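Local coordinates for protein malate dehydrogenase (Entamoeba histolytica, PDB 3I0P) that probably catalyses the NAD-dependent interconversion of malate and oxaloacetate as a malate dehydrogenase of the malate/L-lactate dehydrogenase family, at residues 40-45 / 124-129; 143-148 / 163-168. One frame throughout, in Å; residues are numbered along the deposited sequence.

Interaction 1: residues 40-45 / 124-129; sequences IAADLR and FGIAGY. With NAD (nicotinamide-adenine-dinucleotide), chain B.
Ile126 reaches Ala42 by a chi1 of 52°, which sets CG1 between the backbone N and the carbonyl carbon and leaves CG2 beside the N. An extended chi2 then carries CD1 onto the helix backbone, 3.9 Å from Ala42 CA. The CG2 branch has two neighbours. It packs on the methyl of Ala42, with Ile126 CG2 to Ala42 CB 3.9 Å, and it also meets the ribose, with Ile126 CG2 3.2 Å from NAD O3D. Arg45 comes in at an angle to Ile126, and its CD lies 4.0 Å from Ile126 CD1. Arg45 also packs on Glu330 and Glu334 of helix 328-340. Tyr129 has CG anti to the backbone N, chi1 177°, and this lays CD1 against Ala41 CB at 3.6 Å. No hydrogen bond links 40-45 with 124-129; the contact is apolar and largely buried. The polar work is done by the backbone of 124-129, which grips the cofactor. Gly125 O accepts from the nicotinamide amide, NAD N7N, at 2.9 Å. Ala127 N donates to the ribose hydroxyl NAD O2D at 2.9 Å, in a nearly straight bond of 164°. Asp181 and Glu330 add further bonds to NAD. Residues 40-45 of helix 29-45 thus back the 124-129 segment, which forms the nicotinamide-ribose part of the NAD pocket.

Interaction 2: residues 143-148 / 163-168; sequences CGTNAR and TNPLAI. With NAD (nicotinamide-adenine-dinucleotide), chain B.
Asn164 lies along the 143-148 segment and touches it at successive atoms. Its CB is 4.0 Å from Thr145 O. With chi1 at -68°, CG sits beside the backbone N and comes 4.1 Å from Asn146 CA. OD1 goes on to the backbone of Ala147 and takes a weak hydrogen bond from Ala147 N, 3.3 Å long and bent to 123°. Asn164 ND2 bonds Glu255 and Ser251 O of helix 244-259, and Asn146 ND2 also bonds Glu255 while Asn146 OD1 bonds Gly283 N. The rotation of the Asn164 amide should therefore rest mainly on ND2, with OD1 adding a weak hold.

Past this end the two segments become neighbouring antiparallel strands, 139-145 and 166-170, of the mixed seven-stranded sheet. Cys143 and Ala167 form a hydrogen-bonded pair. Cys143 N gives to Ala167 O at 3.0 Å, and Ala167 N gives to Cys143 O at 2.9 Å. Gly144 and Leu166 follow as a non-hydrogen-bonded pair. On the other flank of 139-145 runs strand 282-290, which bonds to Gly144 through Phe285.

At the Asn164 end of the contact, Thr145, Ala147, Thr163 and Pro165 line the nicotinamide site. The Pro165 ring lies over one face of the nicotinamide, with Pro165 CG 3.5 Å from NAD C3N. Thr145 CG2 crosses to the same proline and sits 3.6 Å from Pro165 CD. Thr145 OG1 is turned to His284 and Gly283. Thr163 brings its hydroxyl to the reactive carbon of the ring, with OG1 3.2 Å from NAD C4N. A water accepts from Thr163 N and donates to Arg148 O, joining the two segments beyond the asparagine.

Interactions 1 and 2 are in series along the chain, with helix 127-136 leading directly into strand 139-145. Their centres are 13 Å apart. They touch in two places. Ala127 packs on Ala167 and Cys143, with Ala127 C 3.4 Å from Ala167 CB. Separately, Phe124 CE2 lies 3.5 Å from Thr145 CG2. Both contacts belong to one NAD pocket: 124-129 holds the amide and ribose, while 143-148 / 163-168 supplies residues around the nicotinamide ring. His245 and Lys246 of the second subunit also bond the cofactor, so the pocket lies between the two chains of the dimer.

Interaction 1: residues 40-45 / 124-129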
ATOM      1  N   ILE A  40     -15.096 -12.657  16.492  1.00 16.96           N
ATOM      2  CA  ILE A  40     -14.195 -13.269  17.477  1.00 16.72           C
ATOM      3  C   ILE A  40     -12.717 -13.184  17.055  1.00 16.88           C
ATOM      4  O   ILE A  40     -11.858 -12.960  17.893  1.00 16.91           O
ATOM      5  CB  ILE A  40     -14.588 -14.733  17.856  1.00 16.75           C
ATOM      6  CG1 ILE A  40     -13.872 -15.165  19.144  1.00 16.21           C
ATOM      7  CG2 ILE A  40     -14.276 -15.713  16.732  1.00 15.91           C
ATOM      8  CD1 ILE A  40     -14.483 -14.636  20.400  1.00 13.71           C
ATOM      9  N   ALA A  41     -12.442 -13.346  15.759  1.00 16.87           N
ATOM     10  CA  ALA A  41     -11.111 -13.129  15.199  1.00 17.03           C
ATOM     11  C   ALA A  41     -10.533 -11.789  15.614  1.00 17.42           C
ATOM     12  O   ALA A  41      -9.342 -11.692  15.925  1.00 17.71           O
ATOM     13  CB  ALA A  41     -11.139 -13.225  13.686  1.00 17.17           C
ATOM     14  N   ALA A  42     -11.366 -10.752  15.630  1.00 17.52           N
ATOM     15  CA  ALA A  42     -10.896  -9.463  16.103  1.00 17.78           C
ATOM     16  C   ALA A  42     -10.477  -9.538  17.579  1.00 18.01           C
ATOM     17  O   ALA A  42      -9.425  -8.992  17.956  1.00 17.83           O
ATOM     18  CB  ALA A  42     -11.932  -8.393  15.875  1.00 17.78           C
ATOM     19  N   ASP A  43     -11.282 -10.221  18.399  1.00 18.08           N
ATOM     20  CA  ASP A  43     -10.984 -10.345  19.833  1.00 18.88           C
ATOM     21  C   ASP A  43      -9.776 -11.266  20.077  1.00 19.15           C
ATOM     22  O   ASP A  43      -8.958 -10.996  20.953  1.00 19.01           O
ATOM     23  CB  ASP A  43     -12.207 -10.833  20.635  1.00 18.91           C
ATOM     24  CG  ASP A  43     -13.377  -9.853  20.594  1.00 19.83           C
ATOM     25  OD1 ASP A  43     -13.185  -8.639  20.813  1.00 19.45           O
ATOM     26  OD2 ASP A  43     -14.513 -10.309  20.353  1.00 21.56           O
ATOM     27  N   LEU A  44      -9.675 -12.347  19.301  1.00 19.27           N
ATOM     28  CA  LEU A  44      -8.524 -13.232  19.367  1.00 19.38           C
ATOM     29  C   LEU A  44      -7.237 -12.483  19.066  1.00 19.82           C
ATOM     30  O   LEU A  44      -6.212 -12.733  19.694  1.00 20.11           O
ATOM     31  CB  LEU A  44      -8.675 -14.413  18.413  1.00 18.78           C
ATOM     32  CG  LEU A  44      -9.420 -15.613  18.990  1.00 19.32           C
ATOM     33  CD1 LEU A  44      -9.861 -16.576  17.875  1.00 19.87           C
ATOM     34  CD2 LEU A  44      -8.613 -16.334  20.061  1.00 16.85           C
ATOM     35  N   ARG A  45      -7.292 -11.557  18.117  1.00 20.17           N
ATOM     36  CA  ARG A  45      -6.077 -10.916  17.632  1.00 20.65           C
ATOM     37  C   ARG A  45      -5.721  -9.658  18.421  1.00 20.94           C
ATOM     38  O   ARG A  45      -4.628  -9.119  18.266  1.00 21.22           O
ATOM     39  CB  ARG A  45      -6.185 -10.613  16.138  1.00 20.34           C
ATOM     40  CG  ARG A  45      -6.291 -11.841  15.266  1.00 20.75           C
ATOM     41  CD  ARG A  45      -6.378 -11.492  13.776  1.00 20.55           C
ATOM     42  NE  ARG A  45      -5.114 -10.953  13.270  1.00 22.10           N
ATOM     43  CZ  ARG A  45      -4.038 -11.685  12.967  1.00 22.08           C
ATOM     44  NH1 ARG A  45      -4.055 -13.000  13.110  1.00 20.44           N
ATOM     45  NH2 ARG A  45      -2.944 -11.096  12.506  1.00 21.92           N
ATOM     46  N   PHE A 124     -17.416  -4.558   7.885  1.00 17.89           N
ATOM     47  CA  PHE A 124     -16.907  -5.914   7.734  1.00 17.21           C
ATOM     48  C   PHE A 124     -15.844  -6.292   8.763  1.00 16.96           C
ATOM     49  O   PHE A 124     -15.113  -7.267   8.583  1.00 17.54           O
ATOM     50  CB  PHE A 124     -16.508  -6.196   6.261  1.00 17.22           C
ATOM     51  CG  PHE A 124     -15.115  -5.753   5.864  1.00 16.93           C
ATOM     52  CD1 PHE A 124     -14.630  -6.083   4.608  1.00 16.45           C
ATOM     53  CD2 PHE A 124     -14.289  -5.036   6.728  1.00 17.67           C
ATOM     54  CE1 PHE A 124     -13.347  -5.706   4.206  1.00 17.72           C
ATOM     55  CE2 PHE A 124     -12.996  -4.669   6.346  1.00 18.61           C
ATOM     56  CZ  PHE A 124     -12.525  -4.998   5.076  1.00 17.99           C
ATOM     57  N   GLY A 125     -15.787  -5.530   9.854  1.00 16.21           N
ATOM     58  CA  GLY A 125     -14.876  -5.812  10.955  1.00 15.54           C
ATOM     59  C   GLY A 125     -13.431  -5.618  10.553  1.00 15.37           C
ATOM     60  O   GLY A 125     -13.094  -4.657   9.865  1.00 15.45           O
ATOM     61  N   ILE A 126     -12.567  -6.533  10.971  1.00 15.26           N
ATOM     62  CA  ILE A 126     -11.143  -6.391  10.675  1.00 15.29           C
ATOM     63  C   ILE A 126     -10.759  -6.784   9.246  1.00 15.43           C
ATOM     64  O   ILE A 126     -11.112  -7.871   8.771  1.00 15.32           O
ATOM     65  CB  ILE A 126     -10.245  -7.110  11.715  1.00 15.27           C
ATOM     66  CG1 ILE A 126     -10.667  -8.572  11.916  1.00 15.17           C
ATOM     67  CG2 ILE A 126     -10.259  -6.349  13.013  1.00 14.72           C
ATOM     68  CD1 ILE A 126      -9.548  -9.432  12.482  1.00 14.51           C
ATOM     69  N   ALA A 127     -10.041  -5.902   8.557  1.00 15.55           N
ATOM     70  CA  ALA A 127      -9.648  -6.194   7.177  1.00 16.03           C
ATOM     71  C   ALA A 127      -8.780  -7.448   7.145  1.00 16.36           C
ATOM     72  O   ALA A 127      -8.917  -8.295   6.253  1.00 16.62           O
ATOM     73  CB  ALA A 127      -8.929  -5.009   6.545  1.00 15.61           C
ATOM     74  N   GLY A 128      -7.916  -7.569   8.152  1.00 16.44           N
ATOM     75  CA  GLY A 128      -6.978  -8.676   8.275  1.00 16.49           C
ATOM     76  C   GLY A 128      -7.604 -10.045   8.187  1.00 16.67           C
ATOM     77  O   GLY A 128      -6.930 -10.996   7.801  1.00 17.55           O
ATOM     78  N   TYR A 129      -8.886 -10.158   8.528  1.00 16.37           N
ATOM     79  CA  TYR A 129      -9.552 -11.463   8.569  1.00 16.12           C
ATOM     80  C   TYR A 129      -9.594 -12.092   7.188  1.00 15.88           C
ATOM     81  O   TYR A 129      -9.287 -13.267   7.019  1.00 15.55           O
ATOM     82  CB  TYR A 129     -10.975 -11.351   9.135  1.00 16.15           C
ATOM     83  CG  TYR A 129     -11.742 -12.663   9.123  1.00 16.45           C
ATOM     84  CD1 TYR A 129     -11.521 -13.629  10.104  1.00 17.24           C
ATOM     85  CD2 TYR A 129     -12.676 -12.947   8.118  1.00 17.17           C
ATOM     86  CE1 TYR A 129     -12.212 -14.842  10.100  1.00 17.67           C
ATOM     87  CE2 TYR A 129     -13.371 -14.162   8.098  1.00 17.31           C
ATOM     88  CZ  TYR A 129     -13.137 -15.097   9.098  1.00 19.02           C
ATOM     89  OH  TYR A 129     -13.819 -16.294   9.108  1.00 20.87           O
TER
HETATM   90  PA  NAD B 401      -2.423  -0.568  14.041  1.00 21.42           P
HETATM   91  O1A NAD B 401      -2.842  -1.251  15.320  1.00 22.92           O
HETATM   92  O2A NAD B 401      -1.820   0.798  14.126  1.00 22.83           O
HETATM   93  O5B NAD B 401      -1.392  -1.567  13.316  1.00 23.53           O
HETATM   94  C5B NAD B 401      -1.739  -2.952  13.138  1.00 23.70           C
HETATM   95  C4B NAD B 401      -0.817  -3.663  12.139  1.00 24.76           C
HETATM   96  O4B NAD B 401       0.546  -3.238  12.270  1.00 26.17           O
HETATM   97  C3B NAD B 401      -0.782  -5.163  12.350  1.00 24.91           C
HETATM   98  O3B NAD B 401      -0.552  -5.795  11.080  1.00 24.87           O
HETATM   99  C2B NAD B 401       0.408  -5.372  13.261  1.00 25.60           C
HETATM  100  O2B NAD B 401       0.961  -6.680  13.114  1.00 26.47           O
HETATM  101  C1B NAD B 401       1.366  -4.315  12.750  1.00 26.99           C
HETATM  102  N9A NAD B 401       2.337  -3.803  13.761  1.00 28.08           N
HETATM  103  C8A NAD B 401       2.054  -3.144  14.895  1.00 27.82           C
HETATM  104  N7A NAD B 401       3.217  -2.830  15.506  1.00 28.28           N
HETATM  105  C5A NAD B 401       4.233  -3.290  14.739  1.00 28.79           C
HETATM  106  C6A NAD B 401       5.628  -3.268  14.840  1.00 29.03           C
HETATM  107  N6A NAD B 401       6.246  -2.692  15.900  1.00 29.09           N
HETATM  108  N1A NAD B 401       6.381  -3.843  13.871  1.00 28.84           N
HETATM  109  C2A NAD B 401       5.803  -4.427  12.813  1.00 28.63           C
HETATM  110  N3A NAD B 401       4.469  -4.457  12.688  1.00 29.25           N
HETATM  111  C4A NAD B 401       3.666  -3.899  13.638  1.00 28.66           C
HETATM  112  O3  NAD B 401      -3.640  -0.561  12.962  1.00 23.10           O
HETATM  113  PN  NAD B 401      -5.034   0.280  13.005  1.00 21.48           P
HETATM  114  O1N NAD B 401      -5.004   1.250  11.848  1.00 22.40           O
HETATM  115  O2N NAD B 401      -5.315   0.767  14.405  1.00 22.63           O
HETATM  116  O5D NAD B 401      -6.145  -0.825  12.673  1.00 21.69           O
HETATM  117  C5D NAD B 401      -6.628  -1.713  13.686  1.00 21.66           C
HETATM  118  C4D NAD B 401      -7.787  -2.551  13.150  1.00 20.44           C
HETATM  119  O4D NAD B 401      -8.895  -1.713  12.811  1.00 21.02           O
HETATM  120  C3D NAD B 401      -7.415  -3.306  11.881  1.00 19.71           C
HETATM  121  O3D NAD B 401      -7.687  -4.697  12.101  1.00 18.42           O
HETATM  122  C2D NAD B 401      -8.279  -2.698  10.776  1.00 18.98           C
HETATM  123  O2D NAD B 401      -8.756  -3.618   9.779  1.00 18.97           O
HETATM  124  C1D NAD B 401      -9.449  -2.156  11.567  1.00 19.70           C
HETATM  125  N1N NAD B 401     -10.152  -1.095  10.849  1.00 20.08           N
HETATM  126  C2N NAD B 401     -11.321  -1.401  10.242  1.00 19.86           C
HETATM  127  C3N NAD B 401     -12.029  -0.419   9.545  1.00 20.20           C
HETATM  128  C7N NAD B 401     -13.330  -0.740   8.862  1.00 20.23           C
HETATM  129  O7N NAD B 401     -13.920   0.152   8.266  1.00 20.91           O
HETATM  130  N7N NAD B 401     -13.809  -1.980   8.921  1.00 18.39           N
HETATM  131  C4N NAD B 401     -11.514   0.879   9.486  1.00 20.56           C
HETATM  132  C5N NAD B 401     -10.298   1.165  10.114  1.00 20.81           C
HETATM  133  C6N NAD B 401      -9.632   0.150  10.799  1.00 19.98           C

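Interaction 2: residues 143-148 / 163-168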
ATOM      1  N   CYS A 143      -6.740  -6.919   0.561  1.00 17.20           N
ATOM      2  CA  CYS A 143      -8.128  -6.522   0.660  1.00 17.24           C
ATOM      3  C   CYS A 143      -8.268  -5.200   1.394  1.00 17.29           C
ATOM      4  O   CYS A 143      -7.303  -4.705   1.980  1.00 17.36           O
ATOM      5  CB  CYS A 143      -8.949  -7.632   1.326  1.00 17.28           C
ATOM      6  SG  CYS A 143      -8.977  -7.621   3.115  1.00 18.47           S
ATOM      7  N   GLY A 144      -9.466  -4.622   1.336  1.00 17.20           N
ATOM      8  CA  GLY A 144      -9.739  -3.330   1.953  1.00 16.99           C
ATOM      9  C   GLY A 144     -11.204  -2.949   1.832  1.00 17.21           C
ATOM     10  O   GLY A 144     -12.001  -3.662   1.213  1.00 17.31           O
ATOM     11  N   THR A 145     -11.556  -1.818   2.434  1.00 17.02           N
ATOM     12  CA  THR A 145     -12.931  -1.345   2.465  1.00 17.05           C
ATOM     13  C   THR A 145     -12.886   0.166   2.534  1.00 17.60           C
ATOM     14  O   THR A 145     -11.922   0.719   3.046  1.00 17.72           O
ATOM     15  CB  THR A 145     -13.713  -1.915   3.704  1.00 16.78           C
ATOM     16  OG1 THR A 145     -15.092  -1.539   3.626  1.00 16.37           O
ATOM     17  CG2 THR A 145     -13.139  -1.413   5.022  1.00 15.48           C
ATOM     18  N   ASN A 146     -13.896   0.843   1.999  1.00 18.43           N
ATOM     19  CA  ASN A 146     -14.056   2.251   2.335  1.00 19.27           C
ATOM     20  C   ASN A 146     -14.933   2.394   3.577  1.00 20.36           C
ATOM     21  O   ASN A 146     -15.476   1.403   4.070  1.00 20.69           O
ATOM     22  CB  ASN A 146     -14.516   3.120   1.147  1.00 19.05           C
ATOM     23  CG  ASN A 146     -15.839   2.669   0.517  1.00 18.74           C
ATOM     24  OD1 ASN A 146     -16.509   1.729   0.973  1.00 18.13           O
ATOM     25  ND2 ASN A 146     -16.219   3.365  -0.557  1.00 16.86           N
ATOM     26  N   ALA A 147     -15.032   3.610   4.102  1.00 21.57           N
ATOM     27  CA  ALA A 147     -15.799   3.886   5.308  1.00 22.74           C
ATOM     28  C   ALA A 147     -16.253   5.340   5.273  1.00 23.86           C
ATOM     29  O   ALA A 147     -15.805   6.098   4.412  1.00 24.33           O
ATOM     30  CB  ALA A 147     -14.954   3.611   6.546  1.00 22.47           C
ATOM     31  N   ARG A 148     -17.143   5.729   6.187  1.00 25.06           N
ATOM     32  CA  ARG A 148     -17.630   7.111   6.243  1.00 26.16           C
ATOM     33  C   ARG A 148     -16.489   8.112   6.442  1.00 26.36           C
ATOM     34  O   ARG A 148     -15.503   7.812   7.119  1.00 26.90           O
ATOM     35  CB  ARG A 148     -18.694   7.287   7.336  1.00 26.52           C
ATOM     36  CG  ARG A 148     -18.168   7.318   8.765  1.00 28.17           C
ATOM     37  CD  ARG A 148     -19.294   7.549   9.766  1.00 31.29           C
ATOM     38  NE  ARG A 148     -19.815   8.919   9.722  1.00 33.84           N
ATOM     39  CZ  ARG A 148     -20.673   9.433  10.609  1.00 34.75           C
ATOM     40  NH1 ARG A 148     -21.120   8.691  11.623  1.00 33.86           N
ATOM     41  NH2 ARG A 148     -21.086  10.694  10.481  1.00 34.01           N
ATOM     42  N   THR A 163     -11.256   5.857   6.992  1.00 23.35           N
ATOM     43  CA  THR A 163      -9.982   5.403   7.519  1.00 23.19           C
ATOM     44  C   THR A 163      -9.405   4.329   6.592  1.00 23.13           C
ATOM     45  O   THR A 163      -8.230   3.965   6.696  1.00 23.78           O
ATOM     46  CB  THR A 163     -10.132   4.868   8.941  1.00 23.34           C
ATOM     47  OG1 THR A 163     -11.316   4.062   9.021  1.00 23.83           O
ATOM     48  CG2 THR A 163     -10.264   6.021   9.924  1.00 23.41           C
ATOM     49  N   ASN A 164     -10.255   3.821   5.701  1.00 22.49           N
ATOM     50  CA  ASN A 164      -9.854   3.018   4.554  1.00 21.64           C
ATOM     51  C   ASN A 164      -8.697   2.059   4.810  1.00 21.19           C
ATOM     52  O   ASN A 164      -7.579   2.284   4.339  1.00 20.85           O
ATOM     53  CB  ASN A 164      -9.560   3.946   3.374  1.00 21.81           C
ATOM     54  CG  ASN A 164     -10.815   4.628   2.856  1.00 21.85           C
ATOM     55  OD1 ASN A 164     -11.881   4.518   3.467  1.00 21.20           O
ATOM     56  ND2 ASN A 164     -10.702   5.319   1.721  1.00 21.21           N
ATOM     57  N   PRO A 165      -8.964   0.977   5.567  1.00 20.83           N
ATOM     58  CA  PRO A 165      -7.878   0.063   5.887  1.00 20.07           C
ATOM     59  C   PRO A 165      -7.480  -0.801   4.703  1.00 19.38           C
ATOM     60  O   PRO A 165      -8.271  -1.026   3.779  1.00 18.58           O
ATOM     61  CB  PRO A 165      -8.458  -0.794   7.019  1.00 19.96           C
ATOM     62  CG  PRO A 165      -9.902  -0.838   6.743  1.00 20.11           C
ATOM     63  CD  PRO A 165     -10.249   0.508   6.122  1.00 20.95           C
ATOM     64  N   LEU A 166      -6.233  -1.252   4.756  1.00 18.97           N
ATOM     65  CA  LEU A 166      -5.664  -2.168   3.791  1.00 18.33           C
ATOM     66  C   LEU A 166      -5.081  -3.307   4.600  1.00 18.03           C
ATOM     67  O   LEU A 166      -4.367  -3.076   5.575  1.00 18.01           O
ATOM     68  CB  LEU A 166      -4.562  -1.456   3.012  1.00 18.05           C
ATOM     69  CG  LEU A 166      -3.809  -2.194   1.915  1.00 17.60           C
ATOM     70  CD1 LEU A 166      -4.750  -2.561   0.773  1.00 16.86           C
ATOM     71  CD2 LEU A 166      -2.666  -1.304   1.419  1.00 17.45           C
ATOM     72  N   ALA A 167      -5.414  -4.534   4.223  1.00 17.90           N
ATOM     73  CA  ALA A 167      -4.825  -5.713   4.850  1.00 17.86           C
ATOM     74  C   ALA A 167      -4.136  -6.561   3.795  1.00 18.10           C
ATOM     75  O   ALA A 167      -4.632  -6.678   2.672  1.00 18.14           O
ATOM     76  CB  ALA A 167      -5.861  -6.514   5.577  1.00 17.42           C
ATOM     77  N   ILE A 168      -2.984  -7.122   4.162  1.00 18.31           N
ATOM     78  CA  ILE A 168      -2.176  -7.957   3.276  1.00 18.52           C
ATOM     79  C   ILE A 168      -1.745  -9.200   4.037  1.00 18.92           C
ATOM     80  O   ILE A 168      -1.015  -9.099   5.034  1.00 19.13           O
ATOM     81  CB  ILE A 168      -0.901  -7.221   2.789  1.00 18.48           C
ATOM     82  CG1 ILE A 168      -1.257  -5.904   2.105  1.00 18.34           C
ATOM     83  CG2 ILE A 168      -0.072  -8.117   1.857  1.00 17.76           C
ATOM     84  CD1 ILE A 168      -0.173  -4.866   2.224  1.00 19.36           C
TER
HETATM   85  PA  NAD B 401      -2.423  -0.568  14.041  1.00 21.42           P
HETATM   86  O1A NAD B 401      -2.842  -1.251  15.320  1.00 22.92           O
HETATM   87  O2A NAD B 401      -1.820   0.798  14.126  1.00 22.83           O
HETATM   88  O5B NAD B 401      -1.392  -1.567  13.316  1.00 23.53           O
HETATM   89  C5B NAD B 401      -1.739  -2.952  13.138  1.00 23.70           C
HETATM   90  C4B NAD B 401      -0.817  -3.663  12.139  1.00 24.76           C
HETATM   91  O4B NAD B 401       0.546  -3.238  12.270  1.00 26.17           O
HETATM   92  C3B NAD B 401      -0.782  -5.163  12.350  1.00 24.91           C
HETATM   93  O3B NAD B 401      -0.552  -5.795  11.080  1.00 24.87           O
HETATM   94  C2B NAD B 401       0.408  -5.372  13.261  1.00 25.60           C
HETATM   95  O2B NAD B 401       0.961  -6.680  13.114  1.00 26.47           O
HETATM   96  C1B NAD B 401       1.366  -4.315  12.750  1.00 26.99           C
HETATM   97  N9A NAD B 401       2.337  -3.803  13.761  1.00 28.08           N
HETATM   98  C8A NAD B 401       2.054  -3.144  14.895  1.00 27.82           C
HETATM   99  N7A NAD B 401       3.217  -2.830  15.506  1.00 28.28           N
HETATM  100  C5A NAD B 401       4.233  -3.290  14.739  1.00 28.79           C
HETATM  101  C6A NAD B 401       5.628  -3.268  14.840  1.00 29.03           C
HETATM  102  N6A NAD B 401       6.246  -2.692  15.900  1.00 29.09           N
HETATM  103  N1A NAD B 401       6.381  -3.843  13.871  1.00 28.84           N
HETATM  104  C2A NAD B 401       5.803  -4.427  12.813  1.00 28.63           C
HETATM  105  N3A NAD B 401       4.469  -4.457  12.688  1.00 29.25           N
HETATM  106  C4A NAD B 401       3.666  -3.899  13.638  1.00 28.66           C
HETATM  107  O3  NAD B 401      -3.640  -0.561  12.962  1.00 23.10           O
HETATM  108  PN  NAD B 401      -5.034   0.280  13.005  1.00 21.48           P
HETATM  109  O1N NAD B 401      -5.004   1.250  11.848  1.00 22.40           O
HETATM  110  O2N NAD B 401      -5.315   0.767  14.405  1.00 22.63           O
HETATM  111  O5D NAD B 401      -6.145  -0.825  12.673  1.00 21.69           O
HETATM  112  C5D NAD B 401      -6.628  -1.713  13.686  1.00 21.66           C
HETATM  113  C4D NAD B 401      -7.787  -2.551  13.150  1.00 20.44           C
HETATM  114  O4D NAD B 401      -8.895  -1.713  12.811  1.00 21.02           O
HETATM  115  C3D NAD B 401      -7.415  -3.306  11.881  1.00 19.71           C
HETATM  116  O3D NAD B 401      -7.687  -4.697  12.101  1.00 18.42           O
HETATM  117  C2D NAD B 401      -8.279  -2.698  10.776  1.00 18.98           C
HETATM  118  O2D NAD B 401      -8.756  -3.618   9.779  1.00 18.97           O
HETATM  119  C1D NAD B 401      -9.449  -2.156  11.567  1.00 19.70           C
HETATM  120  N1N NAD B 401     -10.152  -1.095  10.849  1.00 20.08           N
HETATM  121  C2N NAD B 401     -11.321  -1.401  10.242  1.00 19.86           C
HETATM  122  C3N NAD B 401     -12.029  -0.419   9.545  1.00 20.20           C
HETATM  123  C7N NAD B 401     -13.330  -0.740   8.862  1.00 20.23           C
HETATM  124  O7N NAD B 401     -13.920   0.152   8.266  1.00 20.91           O
HETATM  125  N7N NAD B 401     -13.809  -1.980   8.921  1.00 18.39           N
HETATM  126  C4N NAD B 401     -11.514   0.879   9.486  1.00 20.56           C
HETATM  127  C5N NAD B 401     -10.298   1.165  10.114  1.00 20.81           C
HETATM  128  C6N NAD B 401      -9.632   0.150  10.799  1.00 19.98           C
HETATM  129  O   HOH W   1     -13.733   6.434   8.567  1.00 18.61           O